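PDB 7BVC: integral membrane indolylacetylinositol arabinosyltransferase EmbB from Mycolicibacterium smegmatis MC2 155, which probably polymerises arabinose into the arabinan of the cell-wall arabinogalactan, as a membrane-embedded arabinosyltransferase whose pocket here holds the drug ethambutol. Local coordinates for residues Leu969-Val974 against Thr1011-Ile1016; Pro994-Ser999 against Gly1046-Phe1051. All blocks are in the same frame, centred on the assembly; numbering follows the deposited sequence.

Both contacts belong to the C-terminal domain and are mostly buried, but contact 2 lies within its mixed sheet, while contact 1 joins the end of an edge strand of that sheet to a loop. In contact 2, strand 996-999 pairs antiparallel with strand 1047-1053, and 607 Å² is buried. Contact 1, with 192 Å², starts at the end of outermost strand 968-970 and runs into loops, where two tryptophans line the ethambutol pocket. The two adjoin because strands 968-970 and 996-999 are parallel neighbours; Leu-969 O lies 2.9 Å from Ile-998 N, probably a hydrogen bond. Main-chain hydrogen bonds dominate contact 2, whereas contact 1 is carried mainly by side chains, two indoles and a glutamine.

Contact 1: Leu969-Val974 against Thr1011-Ile1016; sequences LMDWAV and TWQDGI. With 95E (Ethambutol), chain I.
Gln-1013 and Trp-972 contribute the largest share of the 192 Å² buried between 969-974 and 1011-1016, with Trp-1012 third. The extended side chain of Gln-1013 (chi2 168°) carries its amide end to the CD1 edge of the Trp-972 indole, near the ring plane. The amide is probably turned over in the model, so which of its ends faces Trp-972 is doubtful; the atom modelled as Gln-1013 NE2 is 3.1 Å from the backbone N of Trp-972. Beside it sits Asp-971, whose carboxylate OD2 is hydrogen-bonded to Thr-1009 at the end of helix 1002-1009.

The indoles of Trp-972 and Trp-1012 meet through their pyrrole sides, CD1 to CD1 at 3.8 Å, with the five-membered ring centroids 4.8 Å apart. Their planes are inclined at 61°, an oblique pairing. These two residues form the contribution of the C-terminal domain to the ethambutol pocket, which is completed by residues of the GT-C membrane family region such as Asp-285 and Arg-389. The drug's ethyl branch enters between the rings: C13 lies over one face of Trp-972, 3.5 Å from CH2, while C14 lies over a face of Trp-1012, 3.7 Å from CE3 and offset toward the rim. With CG of Trp-1012 set opposite its backbone N (chi1 -174°), the six-membered ring reaches the ligand. Arg-307 makes a cation-pi contact with that indole and a hydrogen bond to the Trp-1012 carbonyl.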
loop_
_atom_site.group_PDB
_atom_site.type_symbol
_atom_site.label_atom_id
_atom_site.label_comp_id
_atom_site.label_asym_id
_atom_site.label_seq_id
_atom_site.Cartn_x
_atom_site.Cartn_y
_atom_site.Cartn_z
ATOM N N LEU B 969 -26.782 -7.053 -16.305
ATOM C CA LEU B 969 -25.705 -7.319 -15.360
ATOM C C LEU B 969 -25.133 -5.983 -14.902
ATOM O O LEU B 969 -24.396 -5.325 -15.643
ATOM C CB LEU B 969 -24.629 -8.192 -16.000
ATOM C CG LEU B 969 -23.705 -8.991 -15.078
ATOM C CD1 LEU B 969 -23.194 -10.220 -15.799
ATOM C CD2 LEU B 969 -22.542 -8.149 -14.591
ATOM N N MET B 970 -25.478 -5.576 -13.688
ATOM C CA MET B 970 -24.984 -4.335 -13.110
ATOM C C MET B 970 -23.828 -4.653 -12.176
ATOM O O MET B 970 -23.930 -5.564 -11.350
ATOM C CB MET B 970 -26.092 -3.607 -12.351
ATOM C CG MET B 970 -27.041 -2.825 -13.237
ATOM S SD MET B 970 -28.425 -2.128 -12.321
ATOM C CE MET B 970 -29.608 -3.461 -12.430
ATOM N N ASP B 971 -22.728 -3.913 -12.308
ATOM C CA ASP B 971 -21.628 -4.095 -11.379
ATOM C C ASP B 971 -22.072 -3.706 -9.969
ATOM O O ASP B 971 -23.088 -3.037 -9.770
ATOM C CB ASP B 971 -20.418 -3.273 -11.817
ATOM C CG ASP B 971 -19.662 -3.918 -12.963
ATOM O OD1 ASP B 971 -20.261 -4.746 -13.681
ATOM O OD2 ASP B 971 -18.470 -3.601 -13.147
ATOM N N TRP B 972 -21.294 -4.134 -8.978
ATOM C CA TRP B 972 -21.698 -3.939 -7.591
ATOM C C TRP B 972 -21.634 -2.486 -7.148
ATOM O O TRP B 972 -22.013 -2.188 -6.010
ATOM C CB TRP B 972 -20.847 -4.807 -6.659
ATOM C CG TRP B 972 -19.383 -4.518 -6.687
ATOM C CD1 TRP B 972 -18.431 -5.198 -7.386
ATOM C CD2 TRP B 972 -18.691 -3.495 -5.962
ATOM N NE1 TRP B 972 -17.193 -4.654 -7.153
ATOM C CE2 TRP B 972 -17.327 -3.606 -6.282
ATOM C CE3 TRP B 972 -19.096 -2.491 -5.077
ATOM C CZ2 TRP B 972 -16.365 -2.753 -5.753
ATOM C CZ3 TRP B 972 -18.140 -1.646 -4.554
ATOM C CH2 TRP B 972 -16.791 -1.782 -4.893
ATOM N N ALA B 973 -21.177 -1.576 -8.005
ATOM C CA ALA B 973 -21.180 -0.156 -7.693
ATOM C C ALA B 973 -22.420 0.563 -8.199
ATOM O O ALA B 973 -22.941 1.441 -7.503
ATOM C CB ALA B 973 -19.935 0.518 -8.277
ATOM N N VAL B 974 -22.906 0.215 -9.389
ATOM C CA VAL B 974 -24.069 0.872 -9.974
ATOM C C VAL B 974 -25.357 0.154 -9.579
ATOM O O VAL B 974 -25.911 -0.639 -10.351
ATOM C CB VAL B 974 -23.901 0.964 -11.503
ATOM C CG1 VAL B 974 -22.730 1.844 -11.826
ATOM C CG2 VAL B 974 -23.617 -0.400 -12.105
ATOM N N THR B 1011 -11.924 -7.105 -11.106
ATOM C CA THR B 1011 -11.148 -8.046 -10.314
ATOM C C THR B 1011 -11.945 -8.662 -9.174
ATOM O O THR B 1011 -11.585 -9.744 -8.700
ATOM C CB THR B 1011 -9.907 -7.360 -9.736
ATOM O OG1 THR B 1011 -10.310 -6.305 -8.856
ATOM C CG2 THR B 1011 -9.060 -6.778 -10.852
ATOM N N TRP B 1012 -13.010 -7.998 -8.722
ATOM C CA TRP B 1012 -13.862 -8.562 -7.684
ATOM C C TRP B 1012 -14.779 -9.638 -8.253
ATOM O O TRP B 1012 -14.889 -10.732 -7.690
ATOM C CB TRP B 1012 -14.679 -7.451 -7.021
ATOM C CG TRP B 1012 -15.484 -7.899 -5.843
ATOM C CD1 TRP B 1012 -16.799 -8.255 -5.839
ATOM C CD2 TRP B 1012 -15.029 -8.028 -4.492
ATOM N NE1 TRP B 1012 -17.190 -8.603 -4.572
ATOM C CE2 TRP B 1012 -16.122 -8.474 -3.725
ATOM C CE3 TRP B 1012 -13.804 -7.815 -3.858
ATOM C CZ2 TRP B 1012 -16.026 -8.707 -2.358
ATOM C CZ3 TRP B 1012 -13.711 -8.047 -2.500
ATOM C CH2 TRP B 1012 -14.814 -8.490 -1.764
ATOM N N GLN B 1013 -15.442 -9.348 -9.367
ATOM C CA GLN B 1013 -16.315 -10.318 -10.025
ATOM C C GLN B 1013 -15.564 -11.112 -11.089
ATOM O O GLN B 1013 -15.993 -11.202 -12.235
ATOM C CB GLN B 1013 -17.515 -9.607 -10.632
ATOM C CG GLN B 1013 -18.078 -8.488 -9.787
ATOM C CD GLN B 1013 -19.060 -7.634 -10.554
ATOM O OE1 GLN B 1013 -19.397 -7.932 -11.698
ATOM N NE2 GLN B 1013 -19.527 -6.562 -9.929
ATOM N N ASP B 1014 -14.436 -11.702 -10.716
ATOM C CA ASP B 1014 -13.650 -12.474 -11.662
ATOM C C ASP B 1014 -14.123 -13.922 -11.689
ATOM O O ASP B 1014 -14.671 -14.437 -10.713
ATOM C CB ASP B 1014 -12.164 -12.409 -11.307
ATOM C CG ASP B 1014 -11.275 -12.879 -12.438
ATOM O OD1 ASP B 1014 -11.803 -13.162 -13.534
ATOM O OD2 ASP B 1014 -10.046 -12.967 -12.231
ATOM N N GLY B 1015 -13.911 -14.580 -12.828
ATOM C CA GLY B 1015 -14.343 -15.958 -12.971
ATOM C C GLY B 1015 -13.583 -16.943 -12.108
ATOM O O GLY B 1015 -14.105 -18.024 -11.817
ATOM N N ILE B 1016 -12.363 -16.595 -11.688
ATOM C CA ILE B 1016 -11.522 -17.527 -10.940
ATOM C C ILE B 1016 -11.763 -17.485 -9.440
ATOM O O ILE B 1016 -11.204 -18.319 -8.711
ATOM C CB ILE B 1016 -10.027 -17.267 -11.207
ATOM C CG1 ILE B 1016 -9.597 -15.943 -10.579
ATOM C CG2 ILE B 1016 -9.748 -17.263 -12.698
ATOM C CD1 ILE B 1016 -8.101 -15.758 -10.520
HETATM C C2 95E I . -20.282 -8.430 1.234
HETATM O O12 95E I . -15.094 -2.024 -0.655
HETATM C C11 95E I . -16.065 -2.945 -0.242
HETATM C C10 95E I . -15.838 -4.268 -0.965
HETATM C C13 95E I . -15.543 -4.010 -2.433
HETATM C C14 95E I . -14.085 -4.246 -2.793
HETATM N N9 95E I . -17.041 -5.069 -0.884
HETATM C C8 95E I . -17.365 -5.311 0.507
HETATM C C7 95E I . -18.270 -6.528 0.650
HETATM N N6 95E I . -19.593 -6.094 1.059
HETATM C C3 95E I . -20.212 -7.077 1.924
HETATM O O1 95E I . -21.175 -9.226 1.955
HETATM C C4 95E I . -21.628 -6.622 2.256
HETATM C C5 95E I . -21.667 -5.220 2.866
#

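Contact 2: Pro994-Ser999 against Gly1046-Phe1051; sequences PKFRIS and GSLRKF
Phe-1051 leans over the start of the other strand, its CE2 3.8 Å from CB of Arg-997 and its CD2 4.0 Å from CG of Pro-994. Strands 996-999 and 1047-1051 run antiparallel at 160°, and their side chains alternate between two faces. Phe-996 and Lys-1050 lie side by side on one, pointing the same way, with Phe-996 CE1 3.8 Å from Lys-1050 CG; the edge of the Phe-996 ring meets the carbonyl O of Arg-1049. Further along this face, Ile-998 and Leu-1048 cross at an angle; CG of Leu-1048 stands opposite its backbone N (chi1 -177°), and CD1 reaches Ile-998 CG1 at 3.7 Å.

Arg-997 and Arg-1049 share the other face with Ser-999 and Ser-1047. The arginine backbones form a hydrogen-bonded pair, Arg-1049 N to Arg-997 O at 3.1 Å and a weak return bond, while Ser-999 N binds Ser-1047 O at 3.3 Å. Arg-997 NH2 and Arg-1049 NH1 are 4.8 Å apart. Salt bridges from Asp-1010 to Arg-997 NH1 and from Asp-793 to Arg-1049 NE, with a weak, long pairing of Arg-997 to Asp-971, probably offset the charge of the two arginines, which Lys-1005 also packs against.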
loop_
_atom_site.group_PDB
_atom_site.type_symbol
_atom_site.label_atom_id
_atom_site.label_comp_id
_atom_site.label_asym_id
_atom_site.label_seq_id
_atom_site.Cartn_x
_atom_site.Cartn_y
_atom_site.Cartn_z
ATOM N N PRO B 994 -27.924 -12.390 -19.452
ATOM C CA PRO B 994 -28.107 -10.943 -19.545
ATOM C C PRO B 994 -27.939 -10.440 -20.970
ATOM O O PRO B 994 -27.381 -11.111 -21.841
ATOM C CB PRO B 994 -27.001 -10.399 -18.638
ATOM C CG PRO B 994 -25.915 -11.401 -18.773
ATOM C CD PRO B 994 -26.583 -12.744 -18.955
ATOM N N LYS B 995 -28.438 -9.223 -21.195
ATOM C CA LYS B 995 -28.338 -8.576 -22.492
ATOM C C LYS B 995 -27.494 -7.312 -22.485
ATOM O O LYS B 995 -26.984 -6.933 -23.544
ATOM C CB LYS B 995 -29.737 -8.232 -23.027
ATOM C CG LYS B 995 -30.771 -9.299 -22.729
ATOM C CD LYS B 995 -31.846 -9.351 -23.794
ATOM C CE LYS B 995 -32.811 -10.495 -23.534
ATOM N NZ LYS B 995 -33.943 -10.505 -24.500
ATOM N N PHE B 996 -27.326 -6.661 -21.337
ATOM C CA PHE B 996 -26.465 -5.497 -21.213
ATOM C C PHE B 996 -25.658 -5.620 -19.933
ATOM O O PHE B 996 -26.015 -6.371 -19.022
ATOM C CB PHE B 996 -27.262 -4.187 -21.194
ATOM C CG PHE B 996 -28.039 -3.928 -22.448
ATOM C CD1 PHE B 996 -27.450 -3.285 -23.522
ATOM C CD2 PHE B 996 -29.362 -4.311 -22.550
ATOM C CE1 PHE B 996 -28.163 -3.042 -24.675
ATOM C CE2 PHE B 996 -30.079 -4.068 -23.702
ATOM C CZ PHE B 996 -29.479 -3.433 -24.764
ATOM N N ARG B 997 -24.565 -4.865 -19.868
ATOM C CA ARG B 997 -23.736 -4.802 -18.671
ATOM C C ARG B 997 -23.447 -3.344 -18.360
ATOM O O ARG B 997 -22.931 -2.617 -19.214
ATOM C CB ARG B 997 -22.430 -5.579 -18.848
ATOM C CG ARG B 997 -21.502 -5.474 -17.654
ATOM C CD ARG B 997 -20.107 -5.965 -17.976
ATOM N NE ARG B 997 -19.173 -5.672 -16.894
ATOM C CZ ARG B 997 -17.853 -5.774 -17.001
ATOM N NH1 ARG B 997 -17.076 -5.486 -15.965
ATOM N NH2 ARG B 997 -17.308 -6.164 -18.143
ATOM N N ILE B 998 -23.773 -2.924 -17.143
ATOM C CA ILE B 998 -23.546 -1.556 -16.690
ATOM C C ILE B 998 -22.389 -1.559 -15.703
ATOM O O ILE B 998 -22.332 -2.398 -14.795
ATOM C CB ILE B 998 -24.815 -0.951 -16.063
ATOM C CG1 ILE B 998 -25.995 -1.104 -17.021
ATOM C CG2 ILE B 998 -24.597 0.510 -15.739
ATOM C CD1 ILE B 998 -27.280 -0.514 -16.503
ATOM N N SER B 999 -21.465 -0.625 -15.890
ATOM C CA SER B 999 -20.215 -0.557 -15.153
ATOM C C SER B 999 -19.958 0.862 -14.677
ATOM O O SER B 999 -20.546 1.818 -15.195
ATOM C CB SER B 999 -19.046 -1.025 -16.031
ATOM O OG SER B 999 -19.199 -2.381 -16.403
ATOM N N GLY B 1046 -19.596 6.289 -16.645
ATOM C CA GLY B 1046 -19.423 4.851 -16.650
ATOM C C GLY B 1046 -19.308 4.311 -18.059
ATOM O O GLY B 1046 -18.591 4.879 -18.887
ATOM N N SER B 1047 -20.016 3.221 -18.346
ATOM C CA SER B 1047 -19.996 2.618 -19.670
ATOM C C SER B 1047 -21.119 1.598 -19.767
ATOM O O SER B 1047 -21.431 0.911 -18.792
ATOM C CB SER B 1047 -18.648 1.946 -19.964
ATOM O OG SER B 1047 -18.423 0.853 -19.092
ATOM N N LEU B 1048 -21.719 1.514 -20.947
ATOM C CA LEU B 1048 -22.741 0.524 -21.247
ATOM C C LEU B 1048 -22.220 -0.416 -22.323
ATOM O O LEU B 1048 -21.520 0.004 -23.249
ATOM C CB LEU B 1048 -24.045 1.184 -21.709
ATOM C CG LEU B 1048 -25.223 0.249 -21.978
ATOM C CD1 LEU B 1048 -25.706 -0.378 -20.687
ATOM C CD2 LEU B 1048 -26.353 0.990 -22.665
ATOM N N ARG B 1049 -22.561 -1.695 -22.194
ATOM C CA ARG B 1049 -22.069 -2.717 -23.104
ATOM C C ARG B 1049 -23.220 -3.581 -23.590
ATOM O O ARG B 1049 -24.280 -3.658 -22.965
ATOM C CB ARG B 1049 -20.999 -3.587 -22.439
ATOM C CG ARG B 1049 -19.700 -2.849 -22.202
ATOM C CD ARG B 1049 -18.581 -3.790 -21.809
ATOM N NE ARG B 1049 -17.273 -3.156 -21.947
ATOM C CZ ARG B 1049 -16.803 -2.224 -21.125
ATOM N NH1 ARG B 1049 -17.531 -1.811 -20.097
ATOM N NH2 ARG B 1049 -15.601 -1.703 -21.329
ATOM N N LYS B 1050 -22.993 -4.231 -24.724
ATOM C CA LYS B 1050 -23.977 -5.080 -25.372
ATOM C C LYS B 1050 -23.434 -6.497 -25.449
ATOM O O LYS B 1050 -22.258 -6.702 -25.769
ATOM C CB LYS B 1050 -24.302 -4.564 -26.773
ATOM C CG LYS B 1050 -25.760 -4.666 -27.163
ATOM C CD LYS B 1050 -25.977 -4.097 -28.552
ATOM C CE LYS B 1050 -27.440 -4.122 -28.939
ATOM N NZ LYS B 1050 -28.030 -5.471 -28.729
ATOM N N PHE B 1051 -24.294 -7.467 -25.151
ATOM C CA PHE B 1051 -23.933 -8.878 -25.130
ATOM C C PHE B 1051 -24.533 -9.561 -26.348
ATOM O O PHE B 1051 -25.753 -9.538 -26.539
ATOM C CB PHE B 1051 -24.421 -9.550 -23.847
ATOM C CG PHE B 1051 -23.483 -9.395 -22.692
ATOM C CD1 PHE B 1051 -22.121 -9.514 -22.872
ATOM C CD2 PHE B 1051 -23.963 -9.121 -21.427
ATOM C CE1 PHE B 1051 -21.256 -9.370 -21.812
ATOM C CE2 PHE B 1051 -23.102 -8.975 -20.364
ATOM C CZ PHE B 1051 -21.748 -9.100 -20.557
#